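PDB 3OF7: guanine nucleotide exchange factor SRM1 from Saccharomyces cerevisiae, which promotes the exchange of GDP for GTP on the Ran-type GTPases GSP1 and GSP2, binds chromatin and controls RNA metabolism and transport. Local coordinates for residues 308-313 and 333-338; 324-329 and 387-392. All coordinates share one frame; numbering follows the deposited sequence.

Overall arrangement
Each contact has one segment in the propeller blade formed by strands 315-320, 324-329, 334-337 and 370-372, and their centres lie about 12 Å apart. Contact 1 sits toward the outside of the disc, where the connection entering this blade meets its third strand. Contact 2 lies nearer the middle, where the blade's second strand faces the second strand of the next blade. Along the chain the segments alternate: 308-313, 324-329, 333-338, 387-392. Strands 324-329 and 334-337 are antiparallel neighbours, with probable hydrogen bonds from Ile327 N to Tyr335 O (2.7 Å) and Ser325 N to Cys337 O (2.8 Å). One sheet thus links the packing between blades to the packing of its own incoming connection.

Contact 1: 308-313 and 333-338; sequences ALPDNV and DLYSCG
Tyr335 has its CG anti to the carbonyl carbon (chi1 -64°), which carries the phenol ring out from strand 334-337 to meet Leu309, Pro310 and Val313 of the loop that leads into the blade's first strand, 315-320. A long flat aromatic suits this place because it can reach the loop and offer it a broad apolar surface. Leu309, with CG likewise anti to its carbonyl carbon (chi1 -84°), rests its CD1 4.1 Å above one face of the ring, displaced toward the rim near Tyr335 CD1. A flexible leucine fits here, because one methyl can settle on the aromatic surface. Val313, whose beta-branching offers two methyls, meets the outer end of the phenol obliquely with both, on the side of the ring plane where Leu309 sits: its CG2 lies 4.1 Å from Tyr335 CE2 and its CG1 4.0 Å from Tyr335 OH. Pro310 points back toward the oncoming tyrosine and also meets it obliquely, its CG 4.1 Å from Tyr335 OH. The rigid proline also shapes the loop, whose turn is closed by a weak bond from Val313 N to Pro310 O (3.3 Å). Pro370 and Lys372 of the blade's last strand touch the tyrosine too. An alanine in place of Tyr335 is likely to leave Leu309, Pro310 and Val313 without their common partner and to open a gap between loop and strand. The aromatic thereby joins the third strand of one blade to the connection arriving from the blade before, in the seven-bladed beta-propeller of the RCC1 family.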
loop_
_atom_site.group_PDB
_atom_site.type_symbol
_atom_site.label_atom_id
_atom_site.label_comp_id
_atom_site.label_asym_id
_atom_site.label_seq_id
_atom_site.Cartn_x
_atom_site.Cartn_y
_atom_site.Cartn_z
ATOM N N ALA A 308 16.073 2.199 -14.933
ATOM C CA ALA A 308 16.805 1.199 -15.701
ATOM C C ALA A 308 16.654 -0.163 -15.027
ATOM O O ALA A 308 17.004 -0.336 -13.860
ATOM C CB ALA A 308 18.279 1.586 -15.853
ATOM N N LEU A 309 16.079 -1.110 -15.762
ATOM C CA LEU A 309 15.953 -2.489 -15.299
ATOM C C LEU A 309 16.435 -3.423 -16.399
ATOM O O LEU A 309 16.173 -3.171 -17.575
ATOM C CB LEU A 309 14.496 -2.828 -14.947
ATOM C CG LEU A 309 13.861 -2.513 -13.582
ATOM C CD1 LEU A 309 14.679 -3.066 -12.411
ATOM C CD2 LEU A 309 13.611 -1.028 -13.413
ATOM N N PRO A 310 17.145 -4.505 -16.025
ATOM C CA PRO A 310 17.538 -5.522 -17.005
ATOM C C PRO A 310 16.404 -5.834 -17.992
ATOM O O PRO A 310 15.227 -5.774 -17.624
ATOM C CB PRO A 310 17.849 -6.753 -16.138
ATOM C CG PRO A 310 17.930 -6.245 -14.690
ATOM C CD PRO A 310 17.752 -4.752 -14.706
ATOM N N ASP A 311 16.757 -6.151 -19.234
ATOM C CA ASP A 311 15.762 -6.436 -20.277
ATOM C C ASP A 311 14.909 -7.662 -19.962
ATOM O O ASP A 311 13.770 -7.769 -20.423
ATOM N N ASN A 312 15.472 -8.575 -19.174
ATOM C CA ASN A 312 14.799 -9.804 -18.754
ATOM C C ASN A 312 13.491 -9.592 -17.972
ATOM O O ASN A 312 12.543 -10.373 -18.117
ATOM C CB ASN A 312 15.766 -10.664 -17.928
ATOM C CG ASN A 312 15.183 -12.015 -17.556
ATOM N N VAL A 313 13.444 -8.534 -17.162
ATOM C CA VAL A 313 12.431 -8.408 -16.097
ATOM C C VAL A 313 11.084 -7.792 -16.508
ATOM O O VAL A 313 11.001 -6.636 -16.935
ATOM C CB VAL A 313 13.028 -7.774 -14.775
ATOM C CG1 VAL A 313 14.178 -6.840 -15.070
ATOM C CG2 VAL A 313 11.965 -7.070 -13.934
ATOM N N ASP A 333 11.376 -12.250 -8.566
ATOM C CA ASP A 333 12.559 -11.566 -8.046
ATOM C C ASP A 333 12.155 -10.195 -7.535
ATOM O O ASP A 333 11.278 -9.547 -8.109
ATOM C CB ASP A 333 13.627 -11.401 -9.123
ATOM C CG ASP A 333 14.225 -12.723 -9.578
ATOM O OD1 ASP A 333 14.355 -13.664 -8.761
ATOM O OD2 ASP A 333 14.592 -12.805 -10.768
ATOM N N LEU A 334 12.821 -9.748 -6.476
ATOM C CA LEU A 334 12.488 -8.477 -5.853
ATOM C C LEU A 334 13.661 -7.508 -5.950
ATOM O O LEU A 334 14.782 -7.820 -5.533
ATOM C CB LEU A 334 12.083 -8.693 -4.394
ATOM C CG LEU A 334 11.383 -7.554 -3.652
ATOM C CD1 LEU A 334 10.025 -7.229 -4.278
ATOM C CD2 LEU A 334 11.215 -7.943 -2.187
ATOM N N TYR A 335 13.385 -6.340 -6.514
ATOM C CA TYR A 335 14.373 -5.270 -6.639
ATOM C C TYR A 335 14.003 -4.160 -5.670
ATOM O O TYR A 335 12.873 -3.678 -5.686
ATOM C CB TYR A 335 14.379 -4.720 -8.060
ATOM C CG TYR A 335 14.800 -5.732 -9.097
ATOM C CD1 TYR A 335 16.114 -5.767 -9.570
ATOM C CD2 TYR A 335 13.884 -6.657 -9.607
ATOM C CE1 TYR A 335 16.508 -6.703 -10.526
ATOM C CE2 TYR A 335 14.268 -7.592 -10.564
ATOM C CZ TYR A 335 15.580 -7.609 -11.012
ATOM O OH TYR A 335 15.954 -8.533 -11.955
ATOM N N SER A 336 14.953 -3.751 -4.836
ATOM C CA SER A 336 14.694 -2.661 -3.908
ATOM C C SER A 336 15.593 -1.458 -4.177
ATOM O O SER A 336 16.696 -1.593 -4.736
ATOM C CB SER A 336 14.862 -3.129 -2.467
ATOM O OG SER A 336 16.222 -3.374 -2.170
ATOM N N CYS A 337 15.109 -0.284 -3.786
ATOM C CA CYS A 337 15.921 0.931 -3.797
ATOM C C CYS A 337 15.410 1.928 -2.765
ATOM O O CYS A 337 14.248 1.868 -2.349
ATOM C CB CYS A 337 15.945 1.576 -5.184
ATOM S SG CYS A 337 14.340 1.957 -5.884
ATOM N N GLY A 338 16.290 2.847 -2.373
ATOM C CA GLY A 338 15.973 3.849 -1.368
ATOM C C GLY A 338 16.768 3.697 -0.089
ATOM O O GLY A 338 17.927 3.245 -0.087
#

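Contact 2: 324-329 and 387-392; sequences HSLILS and HHSVAV
Face-to-face packing between two neighbouring blades brings His324 and Leu326 against Ser389, well inside the propeller. Strands 324-329 and 388-392 are each the second of their four-stranded sheets, and they run nearly parallel, with axes 9.3 Å apart at closest approach and an angle of 12° between them. That spacing leaves room for a layer of side chains, so the two sheets meet through these groups rather than through backbone pairing. Leu326 and Ser389 are level with each other, their CA atoms 8.7 Å apart. With its CG anti to the carbonyl carbon (chi1 -54°), Leu326 brings CD1 alongside the serine, 3.5 Å from Ser389 CB and 3.3 Å from Ser389 OG. A large apolar residue facing a small one suits this spacing: the leucine spans much of it, and the short serine makes room for its CD1. Val382 of the neighbouring blade's first strand gives the leucine further apolar company. Such stacking of successive sheets around a central axis is what builds a beta-propeller, here the seven-bladed RCC1 form. His324 has CG between its backbone N and carbonyl carbon (chi1 72°), and its ring lies edge-on toward Ser389 OG and His388 O, though the imidazole's orientation and its very short approach to the serine are doubtful. CB of His388 points away from strand 324-329, and its NE2 is hydrogen-bonded to Gly440 O in the following blade. At the entrance to the strand, His387 is hydrogen-bonded through ND1 to Glu344 and through NE2 to Glu322, a role that suits a ring with two nitrogens.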
loop_
_atom_site.group_PDB
_atom_site.type_symbol
_atom_site.label_atom_id
_atom_site.label_comp_id
_atom_site.label_asym_id
_atom_site.label_seq_id
_atom_site.Cartn_x
_atom_site.Cartn_y
_atom_site.Cartn_z
ATOM N N HIS A 324 11.540 4.157 0.486
ATOM C CA HIS A 324 12.021 2.969 -0.230
ATOM C C HIS A 324 10.974 2.441 -1.186
ATOM O O HIS A 324 9.784 2.748 -1.053
ATOM C CB HIS A 324 12.457 1.862 0.741
ATOM C CG HIS A 324 11.323 1.178 1.437
ATOM N ND1 HIS A 324 11.030 -0.157 1.246
ATOM C CD2 HIS A 324 10.412 1.640 2.326
ATOM C CE1 HIS A 324 9.992 -0.490 1.991
ATOM N NE2 HIS A 324 9.603 0.582 2.661
ATOM N N SER A 325 11.426 1.648 -2.149
ATOM C CA SER A 325 10.540 1.069 -3.143
ATOM C C SER A 325 10.885 -0.384 -3.384
ATOM O O SER A 325 12.044 -0.766 -3.282
ATOM C CB SER A 325 10.660 1.834 -4.452
ATOM O OG SER A 325 10.367 3.197 -4.228
ATOM N N LEU A 326 9.873 -1.176 -3.728
ATOM C CA LEU A 326 10.055 -2.604 -3.967
ATOM C C LEU A 326 9.397 -3.002 -5.277
ATOM O O LEU A 326 8.198 -2.823 -5.453
ATOM C CB LEU A 326 9.468 -3.428 -2.817
ATOM C CG LEU A 326 9.947 -3.081 -1.403
ATOM C CD1 LEU A 326 9.145 -3.871 -0.389
ATOM C CD2 LEU A 326 11.450 -3.344 -1.230
ATOM N N ILE A 327 10.197 -3.536 -6.189
ATOM C CA ILE A 327 9.712 -3.878 -7.520
ATOM C C ILE A 327 9.749 -5.385 -7.705
ATOM O O ILE A 327 10.817 -5.993 -7.684
ATOM C CB ILE A 327 10.538 -3.174 -8.615
ATOM C CG1 ILE A 327 10.427 -1.649 -8.459
ATOM C CG2 ILE A 327 10.056 -3.611 -10.012
ATOM C CD1 ILE A 327 11.592 -0.867 -9.077
ATOM N N LEU A 328 8.577 -5.981 -7.892
ATOM C CA LEU A 328 8.483 -7.427 -8.022
ATOM C C LEU A 328 8.303 -7.860 -9.480
ATOM O O LEU A 328 7.405 -7.376 -10.166
ATOM C CB LEU A 328 7.334 -7.957 -7.168
ATOM C CG LEU A 328 7.103 -9.467 -7.147
ATOM C CD1 LEU A 328 8.314 -10.185 -6.555
ATOM C CD2 LEU A 328 5.842 -9.776 -6.336
ATOM N N SER A 329 9.160 -8.774 -9.935
ATOM C CA SER A 329 9.065 -9.286 -11.304
ATOM C C SER A 329 8.055 -10.425 -11.378
ATOM O O SER A 329 7.720 -11.030 -10.363
ATOM C CB SER A 329 10.421 -9.777 -11.801
ATOM O OG SER A 329 10.781 -10.989 -11.169
ATOM N N HIS A 387 8.400 2.403 6.925
ATOM C CA HIS A 387 9.802 1.952 6.984
ATOM C C HIS A 387 9.962 0.443 7.193
ATOM O O HIS A 387 11.011 -0.019 7.640
ATOM C CB HIS A 387 10.578 2.754 8.040
ATOM C CG HIS A 387 10.660 4.204 7.702
ATOM N ND1 HIS A 387 11.655 4.722 6.903
ATOM C CD2 HIS A 387 9.811 5.225 7.962
ATOM C CE1 HIS A 387 11.432 6.009 6.708
ATOM N NE2 HIS A 387 10.319 6.340 7.340
ATOM N N HIS A 388 8.927 -0.317 6.844
ATOM C CA HIS A 388 8.995 -1.775 6.890
ATOM C C HIS A 388 8.297 -2.344 5.664
ATOM O O HIS A 388 7.616 -1.622 4.926
ATOM C CB HIS A 388 8.373 -2.316 8.188
ATOM C CG HIS A 388 6.893 -2.109 8.280
ATOM N ND1 HIS A 388 5.985 -3.128 8.084
ATOM C CD2 HIS A 388 6.163 -0.996 8.526
ATOM C CE1 HIS A 388 4.759 -2.655 8.227
ATOM N NE2 HIS A 388 4.839 -1.364 8.487
ATOM N N SER A 389 8.493 -3.635 5.434
ATOM C CA SER A 389 7.882 -4.306 4.307
ATOM C C SER A 389 7.509 -5.723 4.702
ATOM O O SER A 389 8.046 -6.275 5.666
ATOM C CB SER A 389 8.830 -4.346 3.111
ATOM O OG SER A 389 9.406 -3.071 2.851
ATOM N N VAL A 390 6.582 -6.294 3.944
ATOM C CA VAL A 390 6.187 -7.684 4.080
ATOM C C VAL A 390 6.008 -8.235 2.670
ATOM O O VAL A 390 5.306 -7.638 1.848
ATOM C CB VAL A 390 4.866 -7.847 4.884
ATOM C CG1 VAL A 390 4.477 -9.330 5.021
ATOM C CG2 VAL A 390 4.968 -7.194 6.260
ATOM N N ALA A 391 6.667 -9.356 2.386
ATOM C CA ALA A 391 6.508 -10.050 1.106
ATOM C C ALA A 391 5.998 -11.474 1.327
ATOM O O ALA A 391 6.249 -12.076 2.376
ATOM C CB ALA A 391 7.827 -10.065 0.339
ATOM N N VAL A 392 5.282 -12.009 0.343
ATOM C CA VAL A 392 4.732 -13.362 0.458
ATOM C C VAL A 392 5.422 -14.274 -0.537
ATOM O O VAL A 392 5.381 -14.026 -1.746
ATOM C CB VAL A 392 3.210 -13.392 0.220
ATOM C CG1 VAL A 392 2.669 -14.816 0.420
ATOM C CG2 VAL A 392 2.516 -12.437 1.162
#